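Local coordinates for pyruvate synthase subunit porC (Thermotoga maritima MSB8, PDB 2RAA), which serves as the gamma chain of a heterotetrameric oxidoreductase that converts pyruvate and CoA to acetyl-CoA and carbon dioxide while reducing ferredoxin, at residues A[40-45]-A[167-172]; A[51-56]-A[66-71]; A[104-109]-A[125-130]; A[142-147]-A[186-191]. One frame throughout, in Å; residues are numbered along the deposited sequence. Where two conformers were deposited one is given.

In the fold
Interaction 2 pairs an edge strand of a mixed sheet with its neighbour, interactions 1 and 4 pack helices on its flank, and interaction 3 lies where two of its parallel strands begin. Helix 32-45 ties interactions 1 and 2 together, their centres about 16 Å apart: Ala40 and Ala43 pack on Ala52, Asn69 and Ile71 of the hairpin. Interaction 1 also meets interaction 4, about 18 Å away between centres, where Glu170 packs on Lys190. Interaction 3 is distant, its centre about 27 Å from that of interaction 1 and 30 Å from that of interaction 4, across the middle of the chain. The bound sulfates, probably from the crystallisation liquor, sit at interaction 2.

Interaction 1 (A[40-45]-A[167-172])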
loop_
_atom_site.group_PDB
_atom_site.type_symbol
_atom_site.label_atom_id
_atom_site.label_comp_id
_atom_site.label_asym_id
_atom_site.label_seq_id
_atom_site.Cartn_x
_atom_site.Cartn_y
_atom_site.Cartn_z
ATOM N N ALA A 40 5.296 4.135 7.925
ATOM C CA ALA A 40 5.390 5.032 9.079
ATOM C C ALA A 40 6.840 5.071 9.573
ATOM O O ALA A 40 7.448 6.138 9.718
ATOM C CB ALA A 40 4.405 4.574 10.218
ATOM N N GLU A 41 7.404 3.903 9.811
ATOM C CA GLU A 41 8.820 3.845 10.261
ATOM C C GLU A 41 9.764 4.571 9.328
ATOM O O GLU A 41 10.656 5.274 9.787
ATOM C CB GLU A 41 9.248 2.408 10.541
ATOM C CG GLU A 41 8.927 2.031 11.966
ATOM C CD GLU A 41 8.827 0.549 12.227
ATOM O OE1 GLU A 41 9.205 -0.265 11.342
ATOM O OE2 GLU A 41 8.347 0.215 13.344
ATOM N N ALA A 42 9.535 4.476 8.026
ATOM C CA ALA A 42 10.358 5.193 7.031
ATOM C C ALA A 42 10.262 6.691 7.176
ATOM O O ALA A 42 11.270 7.404 7.091
ATOM C CB ALA A 42 9.901 4.830 5.665
ATOM N N ALA A 43 9.037 7.194 7.333
ATOM C CA ALA A 43 8.817 8.654 7.468
ATOM C C ALA A 43 9.376 9.178 8.800
ATOM O O ALA A 43 9.821 10.330 8.894
ATOM C CB ALA A 43 7.322 8.980 7.326
ATOM N N LEU A 44 9.350 8.315 9.819
ATOM C CA LEU A 44 9.876 8.656 11.161
ATOM C C LEU A 44 11.377 8.954 11.094
ATOM O O LEU A 44 11.852 9.966 11.621
ATOM C CB LEU A 44 9.629 7.505 12.128
ATOM C CG LEU A 44 9.930 7.737 13.610
ATOM C CD1 LEU A 44 9.112 8.893 14.207
ATOM C CD2 LEU A 44 9.671 6.443 14.369
ATOM N N GLU A 45 12.103 8.077 10.410
ATOM C CA GLU A 45 13.546 8.256 10.220
ATOM C C GLU A 45 13.864 9.475 9.354
ATOM O O GLU A 45 14.913 10.069 9.486
ATOM C CB GLU A 45 14.167 6.979 9.695
ATOM C CG GLU A 45 14.014 5.836 10.722
ATOM C CD GLU A 45 14.324 4.446 10.185
ATOM O OE1 GLU A 45 14.746 4.291 9.008
ATOM O OE2 GLU A 45 14.147 3.485 10.964
ATOM N N GLU A 167 14.481 4.776 -1.113
ATOM C CA GLU A 167 15.656 4.433 -0.302
ATOM C C GLU A 167 15.277 4.327 1.199
ATOM O O GLU A 167 15.808 3.484 1.923
ATOM C CB GLU A 167 16.771 5.490 -0.513
ATOM C CG GLU A 167 16.722 6.186 -1.887
ATOM N N ALA A 168 14.369 5.175 1.667
ATOM C CA ALA A 168 13.938 5.135 3.076
ATOM C C ALA A 168 13.275 3.794 3.461
ATOM O O ALA A 168 13.420 3.320 4.581
ATOM C CB ALA A 168 12.991 6.283 3.372
ATOM N N ILE A 169 12.540 3.212 2.533
ATOM C CA ILE A 169 11.875 1.938 2.779
ATOM C C ILE A 169 12.866 0.830 2.639
ATOM O O ILE A 169 12.830 -0.116 3.390
ATOM C CB ILE A 169 10.637 1.747 1.896
ATOM C CG1 ILE A 169 9.603 2.787 2.319
ATOM C CG2 ILE A 169 10.028 0.292 2.056
ATOM C CD1 ILE A 169 8.448 2.830 1.451
ATOM N N GLU A 170 13.807 0.985 1.721
ATOM C CA GLU A 170 14.861 0.030 1.596
ATOM C C GLU A 170 15.696 -0.014 2.860
ATOM O O GLU A 170 16.006 -1.099 3.346
ATOM C CB GLU A 170 15.705 0.351 0.379
ATOM C CG GLU A 170 14.943 0.138 -0.929
ATOM C CD GLU A 170 15.772 0.475 -2.168
ATOM O OE1 GLU A 170 16.994 0.733 -2.023
ATOM O OE2 GLU A 170 15.193 0.473 -3.285
ATOM N N LYS A 171 16.054 1.148 3.404
ATOM C CA LYS A 171 16.824 1.213 4.671
ATOM C C LYS A 171 16.066 0.437 5.757
ATOM O O LYS A 171 16.644 -0.357 6.504
ATOM C CB LYS A 171 17.117 2.671 5.118
ATOM C CG LYS A 171 18.346 3.340 4.419
ATOM N N ARG A 172 14.759 0.651 5.802
ATOM C CA ARG A 172 13.880 -0.094 6.692
ATOM C C ARG A 172 13.833 -1.593 6.411
ATOM O O ARG A 172 13.817 -2.397 7.345
ATOM C CB ARG A 172 12.469 0.533 6.687
ATOM C CG ARG A 172 12.292 1.445 7.877
ATOM C CD ARG A 172 11.950 0.550 9.053
ATOM N NE ARG A 172 12.657 0.854 10.286
ATOM C CZ ARG A 172 12.579 0.081 11.373
ATOM N NH1 ARG A 172 11.825 -1.033 11.386
ATOM N NH2 ARG A 172 13.254 0.411 12.458
HETATM O O HOH W 1 14.306 4.784 6.580
#
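A crossed pair of helices, held by small apolar residues at the crossing and a salt-bridge network beside it, brings Glu41, Ala42 and Glu45 against Ala168, Ile169 and Arg172. The short axes approach to 8.7 Å and run at 109° to each other, a closeness that the alanines permit. Ala42 CB fills the crossing: it lies 4.1 Å from Ala168 CB and 3.9 Å from Ile169 CG1. Beside it, Arg172 bends at chi2 (-81°) and chi3, which carries its guanidinium across to helix 32-45, where two glutamates one helical turn apart receive it in different ways. Glu41 comes over a face of the guanidinium, near its rim, and pairs through OE1 with Arg172 NH1 at 2.7 Å, while its CB packs 3.6 Å from Arg172 CD. Glu45, extended beyond CG, meets the edge instead: Arg172 NE donates to Glu45 OE2 (3.1 Å, 163° at the hydrogen), nearly in the guanidinium plane but above the plane of the carboxylate. Face and edge held together probably restrict the rotation of the arginine. The other Glu45 oxygen, OE1, accepts from a water 2.5 Å away, which also donates to Ala168 O and so links the helices once more. Ile169 also reaches helices 150-161 and 183-199, while Ala40 and Ala43 of helix 32-45 lean on strand 50-55.

Interaction 2 (A[51-56]-A[66-71]); sequences QAFPEY and RAFNRI. With SO4 (sulfate ion), chain B; SO4 (sulfate ion), chain C.
Phe53 and Phe68 form the tight middle of this strand pair. The ring planes are 24° apart but displaced, with little overlap, the centroids 5.0 Å apart, and Phe53 CE2 comes within 3.4 Å of Phe68 CD1. Phe68 CB sits over the face of the Phe53 ring, a CH-pi contact; the Phe53 torsion (chi1 49°) leans that ring toward Phe68. The backbone bonds of this pair are weak, whereas those on either side are firmer: Gln51 N to Arg70 O and Arg70 N to Gln51 O are both 2.9 Å, and Glu55 N to Arg66 O is 3.0 Å. Toward solvent the contact is polar, with one firm bond and two looser pairings. Gln51 and Arg70 run side by side, and Arg70 NH1 donates to Gln51 OE1 at 2.8 Å, in the carbonyl and guanidinium planes. Looser are the weak bonds of Arg70 NH2 to a sulfate, and Glu55 OE1 over a face of the Arg66 guanidinium, a pairing of charges alone. A leucine in place of Arg70 would probably leave Gln51 OE1 without this donor, the Gln51 amide freer to turn and the sulfate without its arginine. On the reverse side Ala52, Ala67 and Asn69 face helix 32-45, Asn69 bonding to Ser36 and Trp24. Together these make an antiparallel beta hairpin, strand 50-55 being outermost in this chain's mixed sheet.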
loop_
_atom_site.group_PDB
_atom_site.type_symbol
_atom_site.label_atom_id
_atom_site.label_comp_id
_atom_site.label_asym_id
_atom_site.label_seq_id
_atom_site.Cartn_x
_atom_site.Cartn_y
_atom_site.Cartn_z
ATOM N N GLN A 51 1.687 8.704 12.254
ATOM C CA GLN A 51 0.816 7.843 13.011
ATOM C C GLN A 51 0.443 6.695 12.104
ATOM O O GLN A 51 0.348 6.869 10.875
ATOM C CB GLN A 51 -0.413 8.612 13.422
ATOM C CG GLN A 51 -1.340 7.814 14.284
ATOM C CD GLN A 51 -2.618 8.534 14.545
ATOM O OE1 GLN A 51 -3.307 8.933 13.612
ATOM N NE2 GLN A 51 -2.957 8.697 15.814
ATOM N N ALA A 52 0.207 5.540 12.714
ATOM C CA ALA A 52 -0.137 4.319 12.010
ATOM C C ALA A 52 -0.717 3.303 12.958
ATOM O O ALA A 52 -0.078 2.954 13.949
ATOM C CB ALA A 52 1.089 3.739 11.393
ATOM N N PHE A 53 -1.898 2.785 12.666
ATOM C CA PHE A 53 -2.458 1.735 13.498
ATOM C C PHE A 53 -3.376 0.899 12.642
ATOM O O PHE A 53 -3.733 1.325 11.554
ATOM C CB PHE A 53 -3.265 2.359 14.613
ATOM C CG PHE A 53 -4.220 3.393 14.117
ATOM C CD1 PHE A 53 -3.771 4.689 13.843
ATOM C CD2 PHE A 53 -5.552 3.069 13.864
ATOM C CE1 PHE A 53 -4.649 5.670 13.353
ATOM C CE2 PHE A 53 -6.436 4.029 13.379
ATOM C CZ PHE A 53 -5.981 5.340 13.116
ATOM N N PRO A 54 -3.760 -0.290 13.126
ATOM C CA PRO A 54 -4.761 -1.090 12.455
ATOM C C PRO A 54 -6.131 -0.967 13.105
ATOM O O PRO A 54 -6.261 -0.346 14.147
ATOM C CB PRO A 54 -4.221 -2.523 12.625
ATOM C CG PRO A 54 -3.215 -2.446 13.804
ATOM C CD PRO A 54 -3.225 -1.012 14.292
ATOM N N GLU A 55 -7.140 -1.531 12.442
ATOM C CA GLU A 55 -8.497 -1.707 12.986
ATOM C C GLU A 55 -9.044 -3.061 12.513
ATOM O O GLU A 55 -9.352 -3.234 11.333
ATOM C CB GLU A 55 -9.455 -0.576 12.587
ATOM C CG GLU A 55 -9.426 0.653 13.522
ATOM C CD GLU A 55 -10.522 1.685 13.209
ATOM O OE1 GLU A 55 -11.428 1.355 12.398
ATOM O OE2 GLU A 55 -10.468 2.821 13.769
ATOM N N TYR A 56 -9.139 -4.018 13.440
ATOM C CA TYR A 56 -9.677 -5.356 13.146
ATOM C C TYR A 56 -11.123 -5.525 13.646
ATOM O O TYR A 56 -11.703 -4.624 14.268
ATOM C CB TYR A 56 -8.814 -6.447 13.804
ATOM C CG TYR A 56 -7.369 -6.526 13.364
ATOM C CD1 TYR A 56 -6.988 -7.336 12.293
ATOM C CD2 TYR A 56 -6.376 -5.822 14.043
ATOM C CE1 TYR A 56 -5.646 -7.417 11.883
ATOM C CE2 TYR A 56 -5.033 -5.904 13.653
ATOM C CZ TYR A 56 -4.675 -6.696 12.575
ATOM O OH TYR A 56 -3.351 -6.770 12.195
ATOM N N ARG A 66 -8.513 -2.996 8.174
ATOM C CA ARG A 66 -7.964 -1.757 7.649
ATOM C C ARG A 66 -6.674 -1.428 8.448
ATOM O O ARG A 66 -6.464 -1.916 9.569
ATOM C CB ARG A 66 -8.988 -0.601 7.744
ATOM C CG ARG A 66 -10.440 -1.053 7.817
ATOM C CD ARG A 66 -11.503 -0.102 7.218
ATOM N NE ARG A 66 -11.867 1.042 8.065
ATOM C CZ ARG A 66 -12.720 1.023 9.094
ATOM N NH1 ARG A 66 -13.319 -0.100 9.474
ATOM N NH2 ARG A 66 -12.960 2.144 9.770
ATOM N N ALA A 67 -5.792 -0.655 7.841
ATOM C CA ALA A 67 -4.661 -0.051 8.530
ATOM C C ALA A 67 -4.702 1.415 8.047
ATOM O O ALA A 67 -5.417 1.704 7.109
ATOM C CB ALA A 67 -3.357 -0.729 8.168
ATOM N N PHE A 68 -3.965 2.327 8.675
ATOM C CA PHE A 68 -4.024 3.732 8.361
ATOM C C PHE A 68 -2.675 4.347 8.548
ATOM O O PHE A 68 -1.984 3.947 9.426
ATOM C CB PHE A 68 -4.954 4.419 9.375
ATOM C CG PHE A 68 -6.340 3.816 9.429
ATOM C CD1 PHE A 68 -6.628 2.755 10.262
ATOM C CD2 PHE A 68 -7.362 4.313 8.642
ATOM C CE1 PHE A 68 -7.909 2.204 10.273
ATOM C CE2 PHE A 68 -8.633 3.754 8.674
ATOM C CZ PHE A 68 -8.894 2.714 9.461
ATOM N N ASN A 69 -2.302 5.321 7.725
ATOM C CA ASN A 69 -1.118 6.135 7.956
ATOM C C ASN A 69 -1.527 7.583 7.853
ATOM O O ASN A 69 -2.340 7.935 6.983
ATOM C CB ASN A 69 -0.002 5.926 6.929
ATOM C CG ASN A 69 0.623 4.557 7.010
ATOM O OD1 ASN A 69 0.194 3.689 6.309
ATOM N ND2 ASN A 69 1.644 4.370 7.847
ATOM N N ARG A 70 -0.969 8.389 8.760
ATOM C CA ARG A 70 -0.974 9.832 8.658
ATOM C C ARG A 70 0.473 10.201 8.719
ATOM O O ARG A 70 1.215 9.679 9.565
ATOM C CB ARG A 70 -1.722 10.476 9.789
ATOM C CG ARG A 70 -3.192 10.063 9.824
ATOM C CD ARG A 70 -3.983 11.034 10.687
ATOM N NE ARG A 70 -5.428 10.882 10.530
ATOM C CZ ARG A 70 -6.219 10.175 11.341
ATOM N NH1 ARG A 70 -5.741 9.524 12.404
ATOM N NH2 ARG A 70 -7.522 10.109 11.088
ATOM N N ILE A 71 0.901 10.986 7.739
ATOM C CA ILE A 71 2.298 11.407 7.639
ATOM C C ILE A 71 2.262 12.936 7.451
ATOM O O ILE A 71 1.634 13.398 6.540
ATOM C CB ILE A 71 2.966 10.746 6.477
ATOM C CG1 ILE A 71 3.069 9.235 6.734
ATOM C CG2 ILE A 71 4.332 11.359 6.280
ATOM C CD1 ILE A 71 3.315 8.437 5.539
HETATM S S SO4 B . -1.992 -8.078 8.760
HETATM O O1 SO4 B . -2.825 -7.168 7.998
HETATM O O2 SO4 B . -1.861 -9.288 7.947
HETATM O O3 SO4 B . -0.627 -7.567 8.921
HETATM O O4 SO4 B . -2.675 -8.263 10.032
HETATM S S SO4 C . -9.718 12.028 8.568
HETATM O O1 SO4 C . -10.726 13.080 8.517
HETATM O O2 SO4 C . -9.626 11.459 7.213
HETATM O O3 SO4 C . -8.456 12.648 8.966
HETATM O O4 SO4 C . -10.152 11.014 9.538
HETATM O O HOH W 2 2.264 6.731 9.032
#

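Interaction 3 (A[104-109]-A[125-130])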
loop_
_atom_site.group_PDB
_atom_site.type_symbol
_atom_site.label_atom_id
_atom_site.label_comp_id
_atom_site.label_asym_id
_atom_site.label_seq_id
_atom_site.Cartn_x
_atom_site.Cartn_y
_atom_site.Cartn_z
ATOM N N LEU A 104 -12.859 9.153 -0.202
ATOM C CA LEU A 104 -11.798 9.373 -1.182
ATOM C C LEU A 104 -12.203 10.472 -2.159
ATOM O O LEU A 104 -13.169 10.349 -2.925
ATOM C CB LEU A 104 -11.429 8.072 -1.925
ATOM C CG LEU A 104 -10.203 8.087 -2.864
ATOM C CD1 LEU A 104 -8.892 8.527 -2.177
ATOM C CD2 LEU A 104 -10.034 6.722 -3.490
ATOM N N SER A 105 -11.446 11.552 -2.117
ATOM C CA SER A 105 -11.658 12.664 -3.022
ATOM C C SER A 105 -11.467 12.239 -4.459
ATOM O O SER A 105 -10.999 11.142 -4.734
ATOM C CB SER A 105 -10.657 13.773 -2.715
ATOM O OG SER A 105 -10.596 14.704 -3.768
ATOM N N GLU A 106 -11.810 13.139 -5.369
ATOM C CA GLU A 106 -11.616 12.907 -6.780
ATOM C C GLU A 106 -10.154 13.144 -7.154
ATOM O O GLU A 106 -9.630 12.419 -8.010
ATOM C CB GLU A 106 -12.569 13.771 -7.620
ATOM C CG GLU A 106 -14.061 13.380 -7.463
ATOM C CD GLU A 106 -14.440 12.086 -8.198
ATOM O OE1 GLU A 106 -14.615 12.141 -9.443
ATOM O OE2 GLU A 106 -14.598 11.036 -7.519
ATOM N N ASP A 107 -9.475 14.112 -6.516
ATOM C CA ASP A 107 -8.021 14.271 -6.781
ATOM C C ASP A 107 -7.147 13.260 -5.995
ATOM O O ASP A 107 -5.932 13.372 -6.007
ATOM C CB ASP A 107 -7.466 15.755 -6.800
ATOM C CG ASP A 107 -7.784 16.594 -5.539
ATOM O OD1 ASP A 107 -7.842 16.039 -4.422
ATOM O OD2 ASP A 107 -7.930 17.846 -5.673
ATOM N N GLY A 108 -7.774 12.243 -5.391
ATOM C CA GLY A 108 -7.074 11.195 -4.647
ATOM C C GLY A 108 -6.780 9.974 -5.505
ATOM O O GLY A 108 -7.160 9.953 -6.672
ATOM N N ILE A 109 -6.138 8.948 -4.915
ATOM C CA ILE A 109 -5.704 7.757 -5.651
ATOM C C ILE A 109 -6.272 6.495 -5.079
ATOM O O ILE A 109 -6.306 6.306 -3.884
ATOM C CB ILE A 109 -4.146 7.593 -5.638
ATOM C CG1 ILE A 109 -3.491 8.776 -6.355
ATOM C CG2 ILE A 109 -3.711 6.270 -6.276
ATOM C CD1 ILE A 109 -1.974 8.721 -6.431
ATOM N N THR A 125 -16.080 -0.223 -7.817
ATOM C CA THR A 125 -16.045 0.820 -6.791
ATOM C C THR A 125 -16.902 2.046 -7.091
ATOM O O THR A 125 -17.501 2.636 -6.180
ATOM C CB THR A 125 -14.606 1.337 -6.590
ATOM O OG1 THR A 125 -14.126 1.894 -7.822
ATOM C CG2 THR A 125 -13.675 0.211 -6.100
ATOM N N GLY A 126 -16.934 2.442 -8.358
ATOM C CA GLY A 126 -17.618 3.669 -8.770
ATOM C C GLY A 126 -16.712 4.882 -8.573
ATOM O O GLY A 126 -17.178 6.030 -8.479
ATOM N N PHE A 127 -15.411 4.626 -8.514
ATOM C CA PHE A 127 -14.442 5.675 -8.355
ATOM C C PHE A 127 -13.970 6.245 -9.701
ATOM O O PHE A 127 -13.301 5.573 -10.507
ATOM C CB PHE A 127 -13.239 5.171 -7.549
ATOM C CG PHE A 127 -12.273 6.259 -7.204
ATOM C CD1 PHE A 127 -12.652 7.272 -6.333
ATOM C CD2 PHE A 127 -11.012 6.301 -7.774
ATOM C CE1 PHE A 127 -11.784 8.306 -6.031
ATOM C CE2 PHE A 127 -10.130 7.330 -7.480
ATOM C CZ PHE A 127 -10.511 8.335 -6.607
ATOM N N ASN A 128 -14.356 7.490 -9.949
ATOM C CA ASN A 128 -13.786 8.280 -11.035
ATOM C C ASN A 128 -12.669 8.964 -10.281
ATOM O O ASN A 128 -12.867 9.338 -9.129
ATOM C CB ASN A 128 -14.802 9.267 -11.561
ATOM C CG ASN A 128 -16.113 8.596 -11.915
ATOM O OD1 ASN A 128 -17.114 8.774 -11.215
ATOM N ND2 ASN A 128 -16.106 7.778 -12.975
ATOM N N GLY A 129 -11.496 9.103 -10.883
ATOM C CA GLY A 129 -10.304 9.566 -10.143
ATOM C C GLY A 129 -9.169 8.645 -10.513
ATOM O O GLY A 129 -9.408 7.595 -11.087
ATOM N N LYS A 130 -7.937 9.021 -10.198
ATOM C CA LYS A 130 -6.803 8.212 -10.612
ATOM C C LYS A 130 -6.894 6.839 -9.956
ATOM O O LYS A 130 -7.067 6.730 -8.756
ATOM C CB LYS A 130 -5.459 8.894 -10.289
ATOM C CG LYS A 130 -4.273 8.237 -11.011
ATOM C CD LYS A 130 -2.916 8.645 -10.430
ATOM C CE LYS A 130 -2.471 10.017 -10.905
ATOM N NZ LYS A 130 -1.157 10.372 -10.268
#
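Phe127 is the first residue of 125-130 to meet 104-109, packing on Leu104. It follows an ST turn, in which Thr125 OG1 accepts from Phe127 N, and Gly126, just past helix 118-125, takes a positive phi. With CG opposite the backbone N (chi1 -173°), the Phe127 ring enters the bend of 104-109. Leu104 CD2 lies over one ring face, 3.7 Å from the centroid, while the edge is turned to backbone oxygens, Ser105 O at 3.2 Å from Phe127 CE1 and Gly108 O at 3.7 Å from Phe127 CZ. Next, Asn128 runs beside Glu106, and Asn128 CB lies 3.6 Å from Glu106 OE1. Glu106 OE2 comes to 2.9 Å of Asn128 O; both are acceptors and no bond forms, so the pair is probably unfavourable and the placing of this exposed carboxylate doubtful. Gly129 then passes 3.6 Å from Glu106 O through its CA, while its N lies over the rim of the opposite face of the Phe127 ring; a CB here would collide with that ring, and at phi 133° would also jam against the preceding carbonyl. Lys130 lays its aliphatic chain alongside Ile109, Lys130 CD 4.1 Å from Ile109 CD1, and its carbonyl O faces Ile109 CA. Here the parallel strands 109-113 and 130-134 begin, joined by a beta-alpha-beta crossover through helix 118-125; Lys130 bonds by its backbone to Leu110. Between the two segments cohesion therefore rests mainly on apolar packing and on ring C-H groups turned to backbone carbonyls, not on paired donors and acceptors.

Interaction 4 (A[142-147]-A[186-191])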
loop_
_atom_site.group_PDB
_atom_site.type_symbol
_atom_site.label_atom_id
_atom_site.label_comp_id
_atom_site.label_asym_id
_atom_site.label_seq_id
_atom_site.Cartn_x
_atom_site.Cartn_y
_atom_site.Cartn_z
ATOM N N GLN A 142 7.575 -14.093 -7.465
ATOM C CA GLN A 142 8.807 -14.135 -8.232
ATOM C C GLN A 142 10.028 -13.789 -7.390
ATOM O O GLN A 142 11.079 -14.438 -7.476
ATOM C CB GLN A 142 8.722 -13.167 -9.421
ATOM C CG GLN A 142 7.753 -13.568 -10.511
ATOM C CD GLN A 142 8.098 -12.971 -11.871
ATOM O OE1 GLN A 142 7.362 -12.125 -12.396
ATOM N NE2 GLN A 142 9.231 -13.397 -12.438
ATOM N N GLU A 143 9.888 -12.754 -6.578
ATOM C CA GLU A 143 11.038 -12.209 -5.898
ATOM C C GLU A 143 11.289 -12.801 -4.528
ATOM O O GLU A 143 12.444 -13.173 -4.220
ATOM C CB GLU A 143 10.917 -10.679 -5.805
ATOM C CG GLU A 143 10.968 -9.961 -7.149
ATOM C CD GLU A 143 12.240 -10.256 -7.973
ATOM O OE1 GLU A 143 13.314 -10.623 -7.430
ATOM O OE2 GLU A 143 12.150 -10.082 -9.197
ATOM N N ILE A 144 10.241 -12.855 -3.694
ATOM C CA ILE A 144 10.394 -13.374 -2.332
ATOM C C ILE A 144 9.839 -14.813 -2.199
ATOM O O ILE A 144 9.903 -15.397 -1.127
ATOM C CB ILE A 144 9.838 -12.451 -1.249
ATOM C CG1 ILE A 144 8.299 -12.373 -1.309
ATOM C CG2 ILE A 144 10.539 -11.052 -1.354
ATOM C CD1 ILE A 144 7.598 -11.705 -0.082
ATOM N N LYS A 145 9.302 -15.351 -3.284
ATOM C CA LYS A 145 8.745 -16.685 -3.274
ATOM C C LYS A 145 7.557 -16.868 -2.355
ATOM O O LYS A 145 7.351 -17.943 -1.839
ATOM C CB LYS A 145 9.853 -17.684 -2.933
ATOM C CG LYS A 145 10.990 -17.667 -3.968
ATOM C CD LYS A 145 12.102 -18.613 -3.538
ATOM C CE LYS A 145 13.317 -18.607 -4.466
ATOM N NZ LYS A 145 14.248 -19.722 -4.072
ATOM N N ARG A 146 6.765 -15.823 -2.202
ATOM C CA ARG A 146 5.554 -15.818 -1.379
ATOM C C ARG A 146 4.542 -14.925 -2.071
ATOM O O ARG A 146 4.912 -13.906 -2.632
ATOM C CB ARG A 146 5.811 -15.160 -0.019
ATOM C CG ARG A 146 6.317 -16.004 1.093
ATOM C CD ARG A 146 7.696 -16.522 0.850
ATOM N NE ARG A 146 8.475 -16.631 2.077
ATOM C CZ ARG A 146 9.422 -17.531 2.283
ATOM N NH1 ARG A 146 9.686 -18.451 1.365
ATOM N NH2 ARG A 146 10.086 -17.529 3.431
ATOM N N GLY A 147 3.271 -15.243 -1.962
ATOM C CA GLY A 147 2.247 -14.406 -2.559
ATOM C C GLY A 147 1.711 -13.307 -1.682
ATOM O O GLY A 147 0.623 -12.799 -1.946
ATOM N N ILE A 186 17.222 -10.244 2.150
ATOM C CA ILE A 186 17.079 -8.799 2.172
ATOM C C ILE A 186 16.968 -8.264 0.758
ATOM O O ILE A 186 16.059 -7.497 0.448
ATOM C CB ILE A 186 18.264 -8.095 2.880
ATOM C CG1 ILE A 186 18.269 -8.461 4.364
ATOM C CG2 ILE A 186 18.167 -6.564 2.738
ATOM C CD1 ILE A 186 19.305 -7.700 5.198
ATOM N N ASP A 187 17.875 -8.686 -0.108
ATOM C CA ASP A 187 17.899 -8.173 -1.477
ATOM C C ASP A 187 16.633 -8.548 -2.227
ATOM O O ASP A 187 16.111 -7.753 -3.010
ATOM C CB ASP A 187 19.143 -8.664 -2.219
ATOM C CG ASP A 187 20.448 -8.192 -1.560
ATOM O OD1 ASP A 187 20.530 -7.026 -1.101
ATOM O OD2 ASP A 187 21.397 -9.000 -1.523
ATOM N N ALA A 188 16.135 -9.747 -1.964
ATOM C CA ALA A 188 14.927 -10.227 -2.615
ATOM C C ALA A 188 13.773 -9.314 -2.252
ATOM O O ALA A 188 12.949 -8.967 -3.109
ATOM C CB ALA A 188 14.624 -11.667 -2.201
ATOM N N ASN A 189 13.713 -8.922 -0.981
ATOM C CA ASN A 189 12.632 -8.049 -0.541
ATOM C C ASN A 189 12.764 -6.647 -1.147
ATOM O O ASN A 189 11.754 -5.964 -1.426
ATOM C CB ASN A 189 12.559 -7.988 0.982
ATOM C CG ASN A 189 11.922 -9.225 1.583
ATOM O OD1 ASN A 189 10.746 -9.207 1.952
ATOM N ND2 ASN A 189 12.687 -10.320 1.665
ATOM N N LYS A 190 13.998 -6.207 -1.366
ATOM C CA LYS A 190 14.215 -4.867 -1.929
ATOM C C LYS A 190 13.841 -4.890 -3.385
ATOM O O LYS A 190 13.322 -3.906 -3.895
ATOM C CB LYS A 190 15.667 -4.362 -1.743
ATOM C CG LYS A 190 16.185 -4.514 -0.288
ATOM C CD LYS A 190 17.024 -3.362 0.241
ATOM C CE LYS A 190 18.490 -3.464 -0.076
ATOM N NZ LYS A 190 19.205 -2.390 0.687
ATOM N N ARG A 191 14.119 -6.008 -4.060
ATOM C CA ARG A 191 13.698 -6.166 -5.448
ATOM C C ARG A 191 12.187 -6.157 -5.544
ATOM O O ARG A 191 11.633 -5.611 -6.468
ATOM C CB ARG A 191 14.202 -7.460 -6.039
ATOM C CG ARG A 191 15.656 -7.450 -6.389
ATOM C CD ARG A 191 15.986 -8.657 -7.266
ATOM N NE ARG A 191 16.112 -9.906 -6.508
ATOM C CZ ARG A 191 17.216 -10.271 -5.861
ATOM N NH1 ARG A 191 18.285 -9.482 -5.858
ATOM N NH2 ARG A 191 17.251 -11.422 -5.202
HETATM O O HOH W 3 14.331 -12.961 -5.945
#
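Glu143 and Ile144, the C-terminal end of helix 136-143 and the residue after it, pack against Ala188, Asn189 and Arg191 on the side of helix 183-199 at the surface. Just beyond, Lys145 takes a positive phi and leads the chain away. The charged part is one salt bridge. Glu143 is bent at chi2 (-57°), so that OE1 curls back to Arg191 and accepts from NE at 3.0 Å, with an angle of 136° at the hydrogen. The donor comes to the syn side of the carboxylate, 31° out of its plane, yet the oxygen lies in the plane of the guanidinium, and the two flat groups are steeply inclined. Arg195 completes the cluster, bonding to Gln142 and making a long, weak ion pair with Glu143 OE2. Water adds a second link: one molecule donates to Glu143 O, 2.6 Å away, and to Glu143 OE1, and weakly accepts from Arg191 NH2. With an alanine replacing Arg191, Glu143 would probably lose this salt bridge and the water one of its partners, freeing the carboxylate to turn. The apolar part is slight. Ile144 CG2 is the touching branch, 3.6 Å from Ala188 O and 3.7 Å from Asn189 CG, and 4.2 Å from Ala188 CB; the Asn189 amide donates to Val185 O in its own helix. Ala188 CB presses on the helix end, 3.3 Å from Glu143 O. The Arg191 guanidinium lies back on its own helix, one face centred over Asp187 O, which is 3.9 Å from its plane.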